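Local coordinates for protein transcription termination factor FttA (PDB 3AF6) that probably terminates archaeal transcription by cleaving nascent single-stranded RNA at a two-zinc nuclease centre and degrading the released transcript in the 5'-3' direction, at residues Y184-I189 with N357-I362; D210-L215 with S332-L337; G366-I371 with L389-T394; G424-P429 with P515-A520; K542-F547 with N582-T587. All coordinates share one frame; numbering follows the deposited sequence.

Contact 1 (Y184-I189 with N357-I362); sequences YKSRWI and NGLHNI
The loop carrying S186 and I189 runs beside L359 and H360, the CA atoms 6.2 Å apart at K185 and N357 and 8.4 Å apart at I189 and H360, with no hydrogen bond across. The gap is filled mainly by L359. Its CG stands anti to the backbone N (chi1 -179°), which directs CG and its methyls toward the loop 184-189; there CD2 lies against the carbonyl O of S186 and 3.8 Å from its CB. I189 runs alongside L359 with its tip directed the other way, CD1 3.9 Å from L359 CD2. The same methyl of I189 also lies 3.6 Å from H360 CB, bridging the two residues. L359 and H360 form a classic beta bulge facing I355, and both present their side chains to I189. The imidazole of H360 is held from elsewhere, NE2 bonding to T388. Farther along, I189 CG2 approaches I362 CD1 more loosely, at 4.4 Å. I189 leads into strand 189-193 of one sheet, whereas 360-364 belongs to the other; between them the contact is flanked by strands 204-209 and 349-355, through T209 and I355, and by the C-terminal residues L650 and R651.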
# COMPACT_ATOMS: atom_id res chain seq x y z
N TYR A 184 -7.87 26.00 10.48
CA TYR A 184 -7.38 27.18 9.79
C TYR A 184 -7.81 27.28 8.33
O TYR A 184 -7.90 26.29 7.63
CB TYR A 184 -5.85 27.17 9.89
CG TYR A 184 -5.15 28.33 9.23
CD1 TYR A 184 -5.47 29.64 9.58
CD2 TYR A 184 -4.15 28.12 8.29
CE1 TYR A 184 -4.78 30.72 9.02
CE2 TYR A 184 -3.46 29.19 7.72
CZ TYR A 184 -3.77 30.49 8.09
OH TYR A 184 -3.08 31.55 7.56
N LYS A 185 -8.07 28.51 7.89
CA LYS A 185 -8.46 28.75 6.51
C LYS A 185 -7.22 29.31 5.82
O LYS A 185 -6.86 30.48 6.01
CB LYS A 185 -9.61 29.76 6.44
CG LYS A 185 -10.15 30.01 5.04
CD LYS A 185 -11.22 31.10 5.03
CE LYS A 185 -11.68 31.41 3.61
NZ LYS A 185 -12.88 32.32 3.57
N SER A 186 -6.58 28.46 5.02
CA SER A 186 -5.36 28.79 4.30
C SER A 186 -5.42 30.02 3.39
O SER A 186 -6.44 30.28 2.74
CB SER A 186 -4.93 27.57 3.47
OG SER A 186 -5.03 26.37 4.21
N ARG A 187 -4.31 30.75 3.32
CA ARG A 187 -4.20 31.93 2.47
C ARG A 187 -3.90 31.51 1.03
O ARG A 187 -4.23 32.22 0.08
CB ARG A 187 -3.10 32.86 2.97
CG ARG A 187 -3.44 33.63 4.24
CD ARG A 187 -2.29 34.57 4.62
NE ARG A 187 -2.78 35.86 5.10
CZ ARG A 187 -2.57 36.35 6.33
NH1 ARG A 187 -1.87 35.65 7.22
NH2 ARG A 187 -3.06 37.53 6.66
N TRP A 188 -3.24 30.37 0.88
CA TRP A 188 -2.91 29.86 -0.45
C TRP A 188 -2.62 28.36 -0.42
O TRP A 188 -2.44 27.77 0.64
CB TRP A 188 -1.73 30.62 -1.08
CG TRP A 188 -0.53 30.84 -0.19
CD1 TRP A 188 -0.23 31.98 0.52
CD2 TRP A 188 0.54 29.92 0.07
NE1 TRP A 188 0.96 31.82 1.19
CE2 TRP A 188 1.45 30.56 0.93
CE3 TRP A 188 0.81 28.61 -0.35
CZ2 TRP A 188 2.62 29.94 1.39
CZ3 TRP A 188 1.97 27.98 0.11
CH2 TRP A 188 2.87 28.65 0.97
N ILE A 189 -2.59 27.74 -1.60
CA ILE A 189 -2.35 26.31 -1.71
C ILE A 189 -1.60 26.06 -3.02
O ILE A 189 -2.03 26.54 -4.06
CB ILE A 189 -3.70 25.54 -1.77
CG1 ILE A 189 -4.54 25.84 -0.52
CG2 ILE A 189 -3.44 24.04 -1.89
CD1 ILE A 189 -6.00 25.51 -0.69
N ASN A 357 -11.43 24.88 5.71
CA ASN A 357 -12.66 24.22 6.10
C ASN A 357 -13.66 24.46 4.97
O ASN A 357 -14.68 25.11 5.16
CB ASN A 357 -13.21 24.77 7.42
CG ASN A 357 -14.49 24.06 7.86
OD1 ASN A 357 -14.53 22.82 7.97
ND2 ASN A 357 -15.55 24.83 8.10
N GLY A 358 -13.34 23.92 3.80
CA GLY A 358 -14.21 24.08 2.65
C GLY A 358 -13.57 24.98 1.61
O GLY A 358 -14.19 25.33 0.61
N LEU A 359 -12.31 25.33 1.85
CA LEU A 359 -11.58 26.20 0.94
C LEU A 359 -11.28 25.55 -0.41
O LEU A 359 -11.59 26.12 -1.46
CB LEU A 359 -10.27 26.65 1.59
CG LEU A 359 -9.41 27.58 0.73
CD1 LEU A 359 -10.22 28.83 0.35
CD2 LEU A 359 -8.15 27.97 1.50
N HIS A 360 -10.69 24.36 -0.39
CA HIS A 360 -10.33 23.66 -1.62
C HIS A 360 -10.13 22.17 -1.36
O HIS A 360 -9.70 21.77 -0.28
CB HIS A 360 -9.04 24.24 -2.19
CG HIS A 360 -8.77 23.86 -3.61
ND1 HIS A 360 -9.18 24.63 -4.68
CD2 HIS A 360 -8.13 22.79 -4.14
CE1 HIS A 360 -8.80 24.06 -5.81
NE2 HIS A 360 -8.16 22.94 -5.51
N ASN A 361 -10.44 21.35 -2.36
CA ASN A 361 -10.27 19.91 -2.21
C ASN A 361 -9.52 19.28 -3.36
O ASN A 361 -9.86 19.47 -4.53
CB ASN A 361 -11.64 19.24 -2.04
CG ASN A 361 -12.38 19.78 -0.86
OD1 ASN A 361 -12.89 20.90 -0.90
ND2 ASN A 361 -12.44 19.00 0.22
N ILE A 362 -8.49 18.51 -3.01
CA ILE A 362 -7.67 17.83 -3.99
C ILE A 362 -7.85 16.33 -3.84
O ILE A 362 -8.01 15.82 -2.73
CB ILE A 362 -6.16 18.14 -3.77
CG1 ILE A 362 -5.93 19.65 -3.74
CG2 ILE A 362 -5.33 17.52 -4.89
CD1 ILE A 362 -4.53 20.04 -3.27

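Contact 2 (D210-L215 with S332-L337); sequences DESFVL and SPDIRL
S212 and D334 make the hydrogen bond of this contact: S212 OG donates to D334 OD1 at 2.7 Å, meeting the syn side of that oxygen but 30° out of the carboxylate plane. The other oxygen, D334 OD2, accepts from S186 and T209, and between them the three hydroxyls fix the rotation of the buried carboxylate. D334 CG lies between its own backbone N and carbonyl carbon (chi1 67°), which turns the group back toward 210-215, where D334 OD2 is 3.7 Å from E211 CB. Within the turn, D334 N donates to S332 OG at 3.1 Å, an ST turn that steadies the backbone beneath the carboxylate; S332 OG also lies 3.0 Å from S212 OG. Charge may add a mild repulsion, since D210 OD2 comes within 4.7 Å of D334 OD2.

Apolar contacts fill in around this. V214 CG1 and I335 CD1 reach toward each other tip to tip, 3.7 Å apart. The E211 side chain runs roughly perpendicular to P333, CG 4.1 Å from P333 CB. It bends at chi2 (56°), and its carboxylate leaves the contact for a salt bridge with R180.

S332 to I335 form a type I turn joining strands 329-332 and 335-341 as a beta hairpin. It docks on the loop leading into strand 213-216 and on V214 of that strand, an inter-sheet contact of the alpha-beta-beta-alpha sandwich of the metallo-beta-lactamase fold.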
# COMPACT_ATOMS: atom_id res chain seq x y z
N ASP A 210 0.22 28.14 3.46
CA ASP A 210 1.01 28.99 4.33
C ASP A 210 1.11 28.40 5.73
O ASP A 210 1.84 28.89 6.58
CB ASP A 210 0.40 30.40 4.42
CG ASP A 210 -1.07 30.39 4.83
OD1 ASP A 210 -1.48 31.34 5.53
OD2 ASP A 210 -1.82 29.47 4.44
N GLU A 211 0.38 27.31 5.97
CA GLU A 211 0.39 26.71 7.29
C GLU A 211 0.96 25.31 7.34
O GLU A 211 1.43 24.88 8.39
CB GLU A 211 -1.03 26.68 7.87
CG GLU A 211 -1.14 26.18 9.31
CD GLU A 211 -0.27 26.97 10.29
OE1 GLU A 211 -0.01 28.17 10.01
OE2 GLU A 211 0.14 26.41 11.33
N SER A 212 0.95 24.60 6.22
CA SER A 212 1.41 23.23 6.26
C SER A 212 2.09 22.67 5.03
O SER A 212 2.14 23.29 3.98
CB SER A 212 0.21 22.32 6.58
OG SER A 212 -0.57 22.84 7.63
N PHE A 213 2.60 21.46 5.20
CA PHE A 213 3.27 20.74 4.15
C PHE A 213 3.03 19.24 4.31
O PHE A 213 3.18 18.68 5.40
CB PHE A 213 4.78 21.01 4.19
CG PHE A 213 5.14 22.41 3.82
CD1 PHE A 213 5.01 22.84 2.50
CD2 PHE A 213 5.63 23.30 4.77
CE1 PHE A 213 5.37 24.15 2.14
CE2 PHE A 213 6.00 24.60 4.42
CZ PHE A 213 5.86 25.02 3.10
N VAL A 214 2.63 18.61 3.21
CA VAL A 214 2.42 17.18 3.21
C VAL A 214 3.00 16.61 1.92
O VAL A 214 2.93 17.23 0.85
CB VAL A 214 0.91 16.79 3.29
CG1 VAL A 214 0.30 17.33 4.57
CG2 VAL A 214 0.19 17.31 2.08
N LEU A 215 3.60 15.44 2.04
CA LEU A 215 4.20 14.77 0.91
C LEU A 215 3.30 13.62 0.49
O LEU A 215 2.97 12.76 1.32
CB LEU A 215 5.58 14.25 1.30
CG LEU A 215 6.55 13.77 0.22
CD1 LEU A 215 6.64 14.80 -0.90
CD2 LEU A 215 7.93 13.53 0.85
N SER A 332 -3.36 18.10 10.07
CA SER A 332 -2.71 19.39 10.21
C SER A 332 -3.79 20.44 10.46
O SER A 332 -4.96 20.19 10.21
CB SER A 332 -1.93 19.76 8.94
OG SER A 332 -2.66 20.68 8.14
N PRO A 333 -3.41 21.63 10.95
CA PRO A 333 -4.40 22.67 11.22
C PRO A 333 -5.32 23.00 10.05
O PRO A 333 -6.46 23.41 10.25
CB PRO A 333 -3.55 23.85 11.64
CG PRO A 333 -2.40 23.20 12.33
CD PRO A 333 -2.07 22.06 11.39
N ASP A 334 -4.84 22.82 8.82
CA ASP A 334 -5.68 23.14 7.66
C ASP A 334 -5.81 22.06 6.59
O ASP A 334 -6.18 22.36 5.46
CB ASP A 334 -5.19 24.45 7.02
CG ASP A 334 -3.82 24.31 6.38
OD1 ASP A 334 -3.08 23.36 6.72
OD2 ASP A 334 -3.47 25.16 5.54
N ILE A 335 -5.52 20.81 6.95
CA ILE A 335 -5.63 19.72 5.99
C ILE A 335 -6.28 18.51 6.61
O ILE A 335 -5.85 18.04 7.66
CB ILE A 335 -4.24 19.26 5.46
CG1 ILE A 335 -3.59 20.38 4.64
CG2 ILE A 335 -4.39 18.00 4.62
CD1 ILE A 335 -2.23 20.02 4.09
N ARG A 336 -7.33 17.99 5.97
CA ARG A 336 -8.02 16.81 6.46
C ARG A 336 -7.92 15.69 5.44
O ARG A 336 -8.25 15.87 4.26
CB ARG A 336 -9.48 17.12 6.75
CG ARG A 336 -9.84 17.04 8.21
CD ARG A 336 -11.34 16.97 8.36
NE ARG A 336 -11.97 18.23 8.02
CZ ARG A 336 -11.90 19.32 8.78
NH1 ARG A 336 -11.23 19.28 9.92
NH2 ARG A 336 -12.50 20.44 8.40
N LEU A 337 -7.47 14.53 5.90
CA LEU A 337 -7.27 13.38 5.04
C LEU A 337 -8.33 12.29 5.09
O LEU A 337 -8.89 11.98 6.14
CB LEU A 337 -5.92 12.73 5.36
CG LEU A 337 -5.58 11.41 4.65
CD1 LEU A 337 -5.27 11.66 3.17
CD2 LEU A 337 -4.38 10.77 5.34

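Contact 3 (G366-I371 with L389-T394); sequences GDFKFI and LVMEST. With ZN (zinc ion), chain J.
D367, a first-shell zinc ligand, and the second-shell E392 make a buried contact where the loop after strand 360-364 passes alongside strand 388-392. D367 OD1 binds a zinc ion at 2.5 Å, a site shared with D260, H261 and H618; D367 also belongs to the second zinc site with H256, H258 and H344. E392 OE2 accepts from F368 N on its anti lone pair (3.0 Å, 152°), fixing the backbone just after the ligand. The same oxygen accepts from H594 ND1. E392 and H594 correspond to motifs A and B of the beta-CASP nucleases, D367 to motif 4 of the metallo-beta-lactamase fold. D367 crosses E392 at about a right angle, its OD2 3.3 Å from E392 OE2, two acceptors with no hydrogen bond. E392 OE1 is gripped by T394, whose N donates at 3.1 Å and whose OG1 comes from above the carboxylate plane. The F368 ring stands almost perpendicular to that carboxylate, its CD1 3.7 Å from E392 CG, while M391 CE meets the ring edge 3.9 Å from CZ.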
# COMPACT_ATOMS: atom_id res chain seq x y z
N GLY A 366 -3.01 8.35 -7.58
CA GLY A 366 -2.04 7.29 -7.43
C GLY A 366 -2.31 6.40 -8.64
O GLY A 366 -2.70 6.89 -9.70
N ASP A 367 -2.11 5.10 -8.52
CA ASP A 367 -2.41 4.24 -9.65
C ASP A 367 -3.80 3.69 -9.37
O ASP A 367 -4.11 3.36 -8.22
CB ASP A 367 -1.40 3.11 -9.76
CG ASP A 367 -0.08 3.56 -10.36
OD1 ASP A 367 0.93 2.88 -10.13
OD2 ASP A 367 -0.06 4.59 -11.07
N PHE A 368 -4.64 3.63 -10.40
CA PHE A 368 -5.99 3.12 -10.22
C PHE A 368 -6.52 2.36 -11.41
O PHE A 368 -6.05 2.50 -12.53
CB PHE A 368 -6.96 4.25 -9.85
CG PHE A 368 -7.34 5.14 -11.01
CD1 PHE A 368 -6.49 6.15 -11.45
CD2 PHE A 368 -8.59 4.99 -11.63
CE1 PHE A 368 -6.86 7.00 -12.48
CE2 PHE A 368 -8.98 5.84 -12.67
CZ PHE A 368 -8.11 6.85 -13.10
N LYS A 369 -7.53 1.55 -11.14
CA LYS A 369 -8.18 0.74 -12.16
C LYS A 369 -9.67 1.10 -12.05
O LYS A 369 -10.19 1.21 -10.94
CB LYS A 369 -7.90 -0.74 -11.87
CG LYS A 369 -8.33 -1.73 -12.95
CD LYS A 369 -7.55 -1.59 -14.25
CE LYS A 369 -8.21 -2.44 -15.34
NZ LYS A 369 -7.45 -2.49 -16.61
N PHE A 370 -10.36 1.30 -13.17
CA PHE A 370 -11.77 1.67 -13.07
C PHE A 370 -12.78 0.67 -13.63
O PHE A 370 -13.80 1.04 -14.21
CB PHE A 370 -11.99 3.06 -13.68
CG PHE A 370 -13.22 3.77 -13.17
CD1 PHE A 370 -13.55 3.73 -11.81
CD2 PHE A 370 -14.04 4.50 -14.05
CE1 PHE A 370 -14.67 4.40 -11.33
CE2 PHE A 370 -15.16 5.17 -13.58
CZ PHE A 370 -15.49 5.13 -12.22
N ILE A 371 -12.47 -0.62 -13.47
CA ILE A 371 -13.34 -1.72 -13.86
C ILE A 371 -13.00 -2.79 -12.84
O ILE A 371 -11.97 -2.71 -12.17
CB ILE A 371 -13.07 -2.26 -15.29
CG1 ILE A 371 -11.66 -2.84 -15.39
CG2 ILE A 371 -13.36 -1.17 -16.32
CD1 ILE A 371 -11.31 -3.41 -16.77
N LEU A 389 -8.34 17.47 -9.38
CA LEU A 389 -8.04 16.05 -9.50
C LEU A 389 -6.68 15.80 -10.15
O LEU A 389 -6.44 16.21 -11.28
CB LEU A 389 -9.12 15.34 -10.32
CG LEU A 389 -8.84 13.84 -10.50
CD1 LEU A 389 -8.82 13.19 -9.13
CD2 LEU A 389 -9.90 13.18 -11.39
N VAL A 390 -5.79 15.11 -9.43
CA VAL A 390 -4.47 14.78 -9.97
C VAL A 390 -4.62 13.30 -10.29
O VAL A 390 -4.87 12.52 -9.38
CB VAL A 390 -3.34 14.96 -8.91
CG1 VAL A 390 -1.99 14.68 -9.55
CG2 VAL A 390 -3.38 16.36 -8.33
N MET A 391 -4.48 12.93 -11.56
CA MET A 391 -4.65 11.54 -11.96
C MET A 391 -3.48 10.95 -12.74
O MET A 391 -2.74 11.67 -13.40
CB MET A 391 -5.95 11.38 -12.77
CG MET A 391 -5.91 12.02 -14.16
SD MET A 391 -7.50 11.97 -15.05
CE MET A 391 -7.86 10.22 -15.06
N GLU A 392 -3.33 9.62 -12.69
CA GLU A 392 -2.25 8.96 -13.40
C GLU A 392 -2.53 8.90 -14.92
O GLU A 392 -3.66 9.10 -15.35
CB GLU A 392 -2.03 7.55 -12.83
CG GLU A 392 -3.15 6.57 -13.09
CD GLU A 392 -2.63 5.20 -13.52
OE1 GLU A 392 -2.00 5.12 -14.59
OE2 GLU A 392 -2.85 4.20 -12.79
N SER A 393 -1.49 8.63 -15.71
CA SER A 393 -1.63 8.58 -17.16
C SER A 393 -0.83 7.45 -17.80
O SER A 393 -0.48 7.54 -18.98
CB SER A 393 -1.16 9.90 -17.78
OG SER A 393 -1.52 11.01 -16.98
N THR A 394 -0.54 6.40 -17.05
CA THR A 394 0.23 5.29 -17.59
C THR A 394 -0.25 4.88 -18.98
O THR A 394 0.55 4.58 -19.87
CB THR A 394 0.18 4.06 -16.68
OG1 THR A 394 0.35 4.46 -15.32
CG2 THR A 394 1.29 3.10 -17.04
ZN ZN J . 3.34 3.64 -10.02

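Contact 4 (G424-P429 with P515-A520); sequences GKVLIP and PAIIIA
V426, I428, I518 and A520 donate the four hydrogen bonds that zip the two strands: V426 N to A516 O (3.0 Å), I518 N to V426 O (2.7 Å), I428 N to I518 O (2.6 Å) and A520 N to I428 O (3.1 Å). The ladder is that of a parallel pair, the axes inclined by 15°, with CA-H...O contacts such as L427 CA to I518 O between the bonds. On the face of V426, I428, I517 and I519, I517 lies beside V426 and points the same way; its bend at chi2 (-60°) swings CD1 to 3.5 Å from V426 CB. I517 CG2 then meets I428 CD1 at 4.2 Å, and I519 CG1 packs on I428 CB. The other face carries L427 against I518, with CD1 3.9 Å from CG2. Both strands are central in the six-stranded parallel beta-CASP sheet: 456-459 flanks 516-520 and 544-547 flanks 425-429, while helix 405-420 lies on the V426 face and helix 529-537 on the L427 face.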
# COMPACT_ATOMS: atom_id res chain seq x y z
N GLY A 424 8.24 -27.21 -22.62
CA GLY A 424 8.96 -26.03 -22.19
C GLY A 424 8.45 -25.47 -20.88
O GLY A 424 7.71 -26.14 -20.15
N LYS A 425 8.85 -24.25 -20.57
CA LYS A 425 8.41 -23.60 -19.35
C LYS A 425 7.93 -22.20 -19.66
O LYS A 425 8.35 -21.57 -20.64
CB LYS A 425 9.57 -23.54 -18.35
CG LYS A 425 10.08 -24.91 -17.95
CD LYS A 425 11.26 -24.83 -17.01
CE LYS A 425 11.83 -26.22 -16.79
NZ LYS A 425 12.07 -26.88 -18.11
N VAL A 426 7.02 -21.70 -18.83
CA VAL A 426 6.50 -20.37 -19.03
C VAL A 426 6.93 -19.48 -17.89
O VAL A 426 6.62 -19.75 -16.72
CB VAL A 426 4.98 -20.36 -19.11
CG1 VAL A 426 4.49 -18.95 -19.41
CG2 VAL A 426 4.51 -21.34 -20.16
N LEU A 427 7.67 -18.43 -18.22
CA LEU A 427 8.14 -17.49 -17.21
C LEU A 427 7.25 -16.27 -17.18
O LEU A 427 7.07 -15.58 -18.19
CB LEU A 427 9.58 -17.05 -17.50
CG LEU A 427 10.08 -15.96 -16.56
CD1 LEU A 427 10.09 -16.49 -15.13
CD2 LEU A 427 11.46 -15.49 -16.98
N ILE A 428 6.68 -16.01 -16.01
CA ILE A 428 5.81 -14.85 -15.85
C ILE A 428 6.38 -13.92 -14.80
O ILE A 428 6.21 -14.12 -13.60
CB ILE A 428 4.35 -15.27 -15.46
CG1 ILE A 428 3.72 -16.08 -16.60
CG2 ILE A 428 3.51 -14.03 -15.18
CD1 ILE A 428 2.29 -16.53 -16.31
N PRO A 429 7.09 -12.88 -15.25
CA PRO A 429 7.66 -11.94 -14.28
C PRO A 429 6.55 -11.04 -13.76
O PRO A 429 5.67 -10.64 -14.52
CB PRO A 429 8.71 -11.19 -15.11
CG PRO A 429 8.11 -11.19 -16.46
CD PRO A 429 7.55 -12.58 -16.61
N PRO A 515 7.94 -29.55 -17.62
CA PRO A 515 7.43 -28.21 -17.93
C PRO A 515 6.76 -27.65 -16.69
O PRO A 515 6.29 -28.40 -15.84
CB PRO A 515 6.45 -28.48 -19.07
CG PRO A 515 7.10 -29.63 -19.78
CD PRO A 515 7.49 -30.53 -18.62
N ALA A 516 6.73 -26.33 -16.58
CA ALA A 516 6.10 -25.70 -15.43
C ALA A 516 5.90 -24.21 -15.65
O ALA A 516 6.47 -23.62 -16.57
CB ALA A 516 6.96 -25.92 -14.18
N ILE A 517 5.05 -23.62 -14.82
CA ILE A 517 4.79 -22.20 -14.90
C ILE A 517 5.56 -21.55 -13.76
O ILE A 517 5.44 -21.97 -12.60
CB ILE A 517 3.29 -21.89 -14.73
CG1 ILE A 517 2.47 -22.63 -15.77
CG2 ILE A 517 3.06 -20.38 -14.86
CD1 ILE A 517 2.84 -22.27 -17.19
N ILE A 518 6.35 -20.53 -14.10
CA ILE A 518 7.14 -19.81 -13.11
C ILE A 518 6.73 -18.35 -13.03
O ILE A 518 6.79 -17.61 -14.02
CB ILE A 518 8.65 -19.87 -13.46
CG1 ILE A 518 9.10 -21.32 -13.63
CG2 ILE A 518 9.48 -19.21 -12.35
CD1 ILE A 518 10.44 -21.47 -14.30
N ILE A 519 6.28 -17.94 -11.85
CA ILE A 519 5.88 -16.55 -11.64
C ILE A 519 6.85 -16.03 -10.59
O ILE A 519 6.95 -16.59 -9.50
CB ILE A 519 4.43 -16.43 -11.12
CG1 ILE A 519 3.46 -17.11 -12.10
CG2 ILE A 519 4.06 -14.96 -10.97
CD1 ILE A 519 1.99 -16.88 -11.77
N ALA A 520 7.57 -14.96 -10.93
CA ALA A 520 8.55 -14.42 -10.00
C ALA A 520 8.87 -12.94 -10.19
O ALA A 520 8.80 -12.40 -11.30
CB ALA A 520 9.84 -15.23 -10.08

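Contact 5 (K542-F547 with N582-T587); sequences KNSIIF and NMEVHT
F547 turns its ring edge to the neighbouring strand: V585 CG1 lies near the ring plane, 3.9 Å from CE2, and T587 OG1 does the same beside CD2. The imidazole of H586 has S544 OG near its plane at the edge, 4.0 Å from CD2. Its NE2 donates in the ring plane to E584 OE1 (3.1 Å, 155°), reaching that oxygen from almost straight above the carboxylate. E584 OE1 is also held by R422 in a salt bridge, so the histidine and the arginine share one oxygen. S544 OG, close to E584 CB, bonds to T419. These strands are the last two of the parallel beta-CASP sheet, with 584-587 at its edge within the chain, and run 20° apart. Bonds from E584 N to N543 O (3.1 Å), I545 N to E584 O, H586 N to I545 O and F547 N to H586 O (each 2.8 Å) step between them. On the F547 side, M583 folds over the strand start: SD lies 3.8 Å from I545 CB, and the bend at chi3 turns CE onto N543 CB. I545 CG2 meets V585 CG2 at 4.0 Å, while L537 and F534 of helix 529-537 pack onto M583 and I545 respectively.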
# COMPACT_ATOMS: atom_id res chain seq x y z
N LYS A 542 11.90 -23.41 -26.57
CA LYS A 542 10.81 -24.24 -26.06
C LYS A 542 10.07 -23.41 -25.01
O LYS A 542 8.84 -23.47 -24.89
CB LYS A 542 11.34 -25.50 -25.38
CG LYS A 542 11.92 -26.54 -26.30
CD LYS A 542 12.35 -27.77 -25.50
CE LYS A 542 12.81 -28.88 -26.43
NZ LYS A 542 13.15 -30.13 -25.69
N ASN A 543 10.85 -22.65 -24.24
CA ASN A 543 10.32 -21.81 -23.18
C ASN A 543 9.64 -20.55 -23.68
O ASN A 543 9.85 -20.11 -24.82
CB ASN A 543 11.44 -21.42 -22.21
CG ASN A 543 12.17 -22.62 -21.64
OD1 ASN A 543 11.55 -23.50 -21.03
ND2 ASN A 543 13.48 -22.66 -21.81
N SER A 544 8.83 -19.95 -22.81
CA SER A 544 8.12 -18.73 -23.15
C SER A 544 8.16 -17.71 -22.02
O SER A 544 8.20 -18.08 -20.83
CB SER A 544 6.66 -19.03 -23.50
OG SER A 544 6.53 -19.37 -24.87
N ILE A 545 8.16 -16.44 -22.39
CA ILE A 545 8.13 -15.38 -21.40
C ILE A 545 6.91 -14.51 -21.71
O ILE A 545 6.67 -14.15 -22.86
CB ILE A 545 9.44 -14.54 -21.42
CG1 ILE A 545 9.49 -13.64 -20.18
CG2 ILE A 545 9.54 -13.72 -22.71
CD1 ILE A 545 10.78 -12.88 -20.02
N ILE A 546 6.12 -14.21 -20.68
CA ILE A 546 4.91 -13.41 -20.85
C ILE A 546 4.91 -12.18 -19.96
O ILE A 546 4.93 -12.28 -18.73
CB ILE A 546 3.65 -14.25 -20.52
CG1 ILE A 546 3.58 -15.50 -21.41
CG2 ILE A 546 2.40 -13.41 -20.70
CD1 ILE A 546 2.48 -16.45 -21.02
N PHE A 547 4.89 -11.00 -20.56
CA PHE A 547 4.85 -9.77 -19.77
C PHE A 547 3.38 -9.45 -19.52
O PHE A 547 2.58 -9.41 -20.46
CB PHE A 547 5.54 -8.62 -20.52
CG PHE A 547 7.03 -8.81 -20.65
CD1 PHE A 547 7.86 -8.73 -19.53
CD2 PHE A 547 7.60 -9.14 -21.88
CE1 PHE A 547 9.23 -8.99 -19.63
CE2 PHE A 547 8.96 -9.40 -21.98
CZ PHE A 547 9.77 -9.32 -20.85
N ASN A 582 16.08 -16.37 -27.38
CA ASN A 582 15.44 -17.18 -28.41
C ASN A 582 14.03 -17.58 -27.99
O ASN A 582 13.13 -17.70 -28.82
CB ASN A 582 16.25 -18.44 -28.70
CG ASN A 582 17.70 -18.13 -29.02
OD1 ASN A 582 17.99 -17.25 -29.82
ND2 ASN A 582 18.61 -18.87 -28.39
N MET A 583 13.84 -17.79 -26.69
CA MET A 583 12.55 -18.16 -26.11
C MET A 583 11.49 -17.22 -26.69
O MET A 583 11.83 -16.13 -27.17
CB MET A 583 12.60 -17.99 -24.59
CG MET A 583 12.64 -16.52 -24.15
SD MET A 583 12.75 -16.24 -22.36
CE MET A 583 11.84 -17.66 -21.70
N GLU A 584 10.23 -17.63 -26.65
CA GLU A 584 9.14 -16.80 -27.16
C GLU A 584 8.82 -15.63 -26.25
O GLU A 584 8.75 -15.78 -25.03
CB GLU A 584 7.87 -17.61 -27.37
CG GLU A 584 7.80 -18.37 -28.69
CD GLU A 584 6.37 -18.67 -29.09
OE1 GLU A 584 5.64 -19.28 -28.28
OE2 GLU A 584 5.98 -18.28 -30.22
N VAL A 585 8.59 -14.47 -26.85
CA VAL A 585 8.26 -13.26 -26.10
C VAL A 585 6.81 -12.84 -26.35
O VAL A 585 6.45 -12.45 -27.47
CB VAL A 585 9.20 -12.08 -26.51
CG1 VAL A 585 8.93 -10.86 -25.62
CG2 VAL A 585 10.66 -12.50 -26.40
N HIS A 586 5.98 -12.92 -25.31
CA HIS A 586 4.57 -12.56 -25.42
C HIS A 586 4.20 -11.44 -24.45
O HIS A 586 4.73 -11.37 -23.34
CB HIS A 586 3.67 -13.76 -25.11
CG HIS A 586 3.86 -14.91 -26.04
ND1 HIS A 586 3.49 -14.86 -27.37
CD2 HIS A 586 4.38 -16.14 -25.85
CE1 HIS A 586 3.78 -16.01 -27.95
NE2 HIS A 586 4.33 -16.80 -27.05
N THR A 587 3.28 -10.57 -24.87
CA THR A 587 2.82 -9.49 -24.01
C THR A 587 1.31 -9.54 -23.87
O THR A 587 0.58 -9.40 -24.86
CB THR A 587 3.22 -8.10 -24.57
OG1 THR A 587 4.65 -7.96 -24.55
CG2 THR A 587 2.61 -6.99 -23.73

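Overall arrangement
Contacts 1 and 2 lie across the chain's centre from contacts 4 and 5, with contact 3 between. The first two, with centres 9 Å apart, tie the two sheets of the metallo-beta-lactamase part together, and Y184 OH hydrogen-bonds to D210 OD1 across them. Neighbouring strands 360-364 and 388-392 link contact 1 to contact 3 at the zinc ions, I362 CG2 touching V390 CG2 at 4.1 Å. Contacts 4 and 5 share the beta-CASP sheet, centres 9 Å apart, joined by L427 N to S544 O (2.7 Å). Their centres stand about 51 and 52 Å from that of contact 1. Nearest atoms of contact 3 are about 15 Å from contact 4 and 12 Å from contact 5.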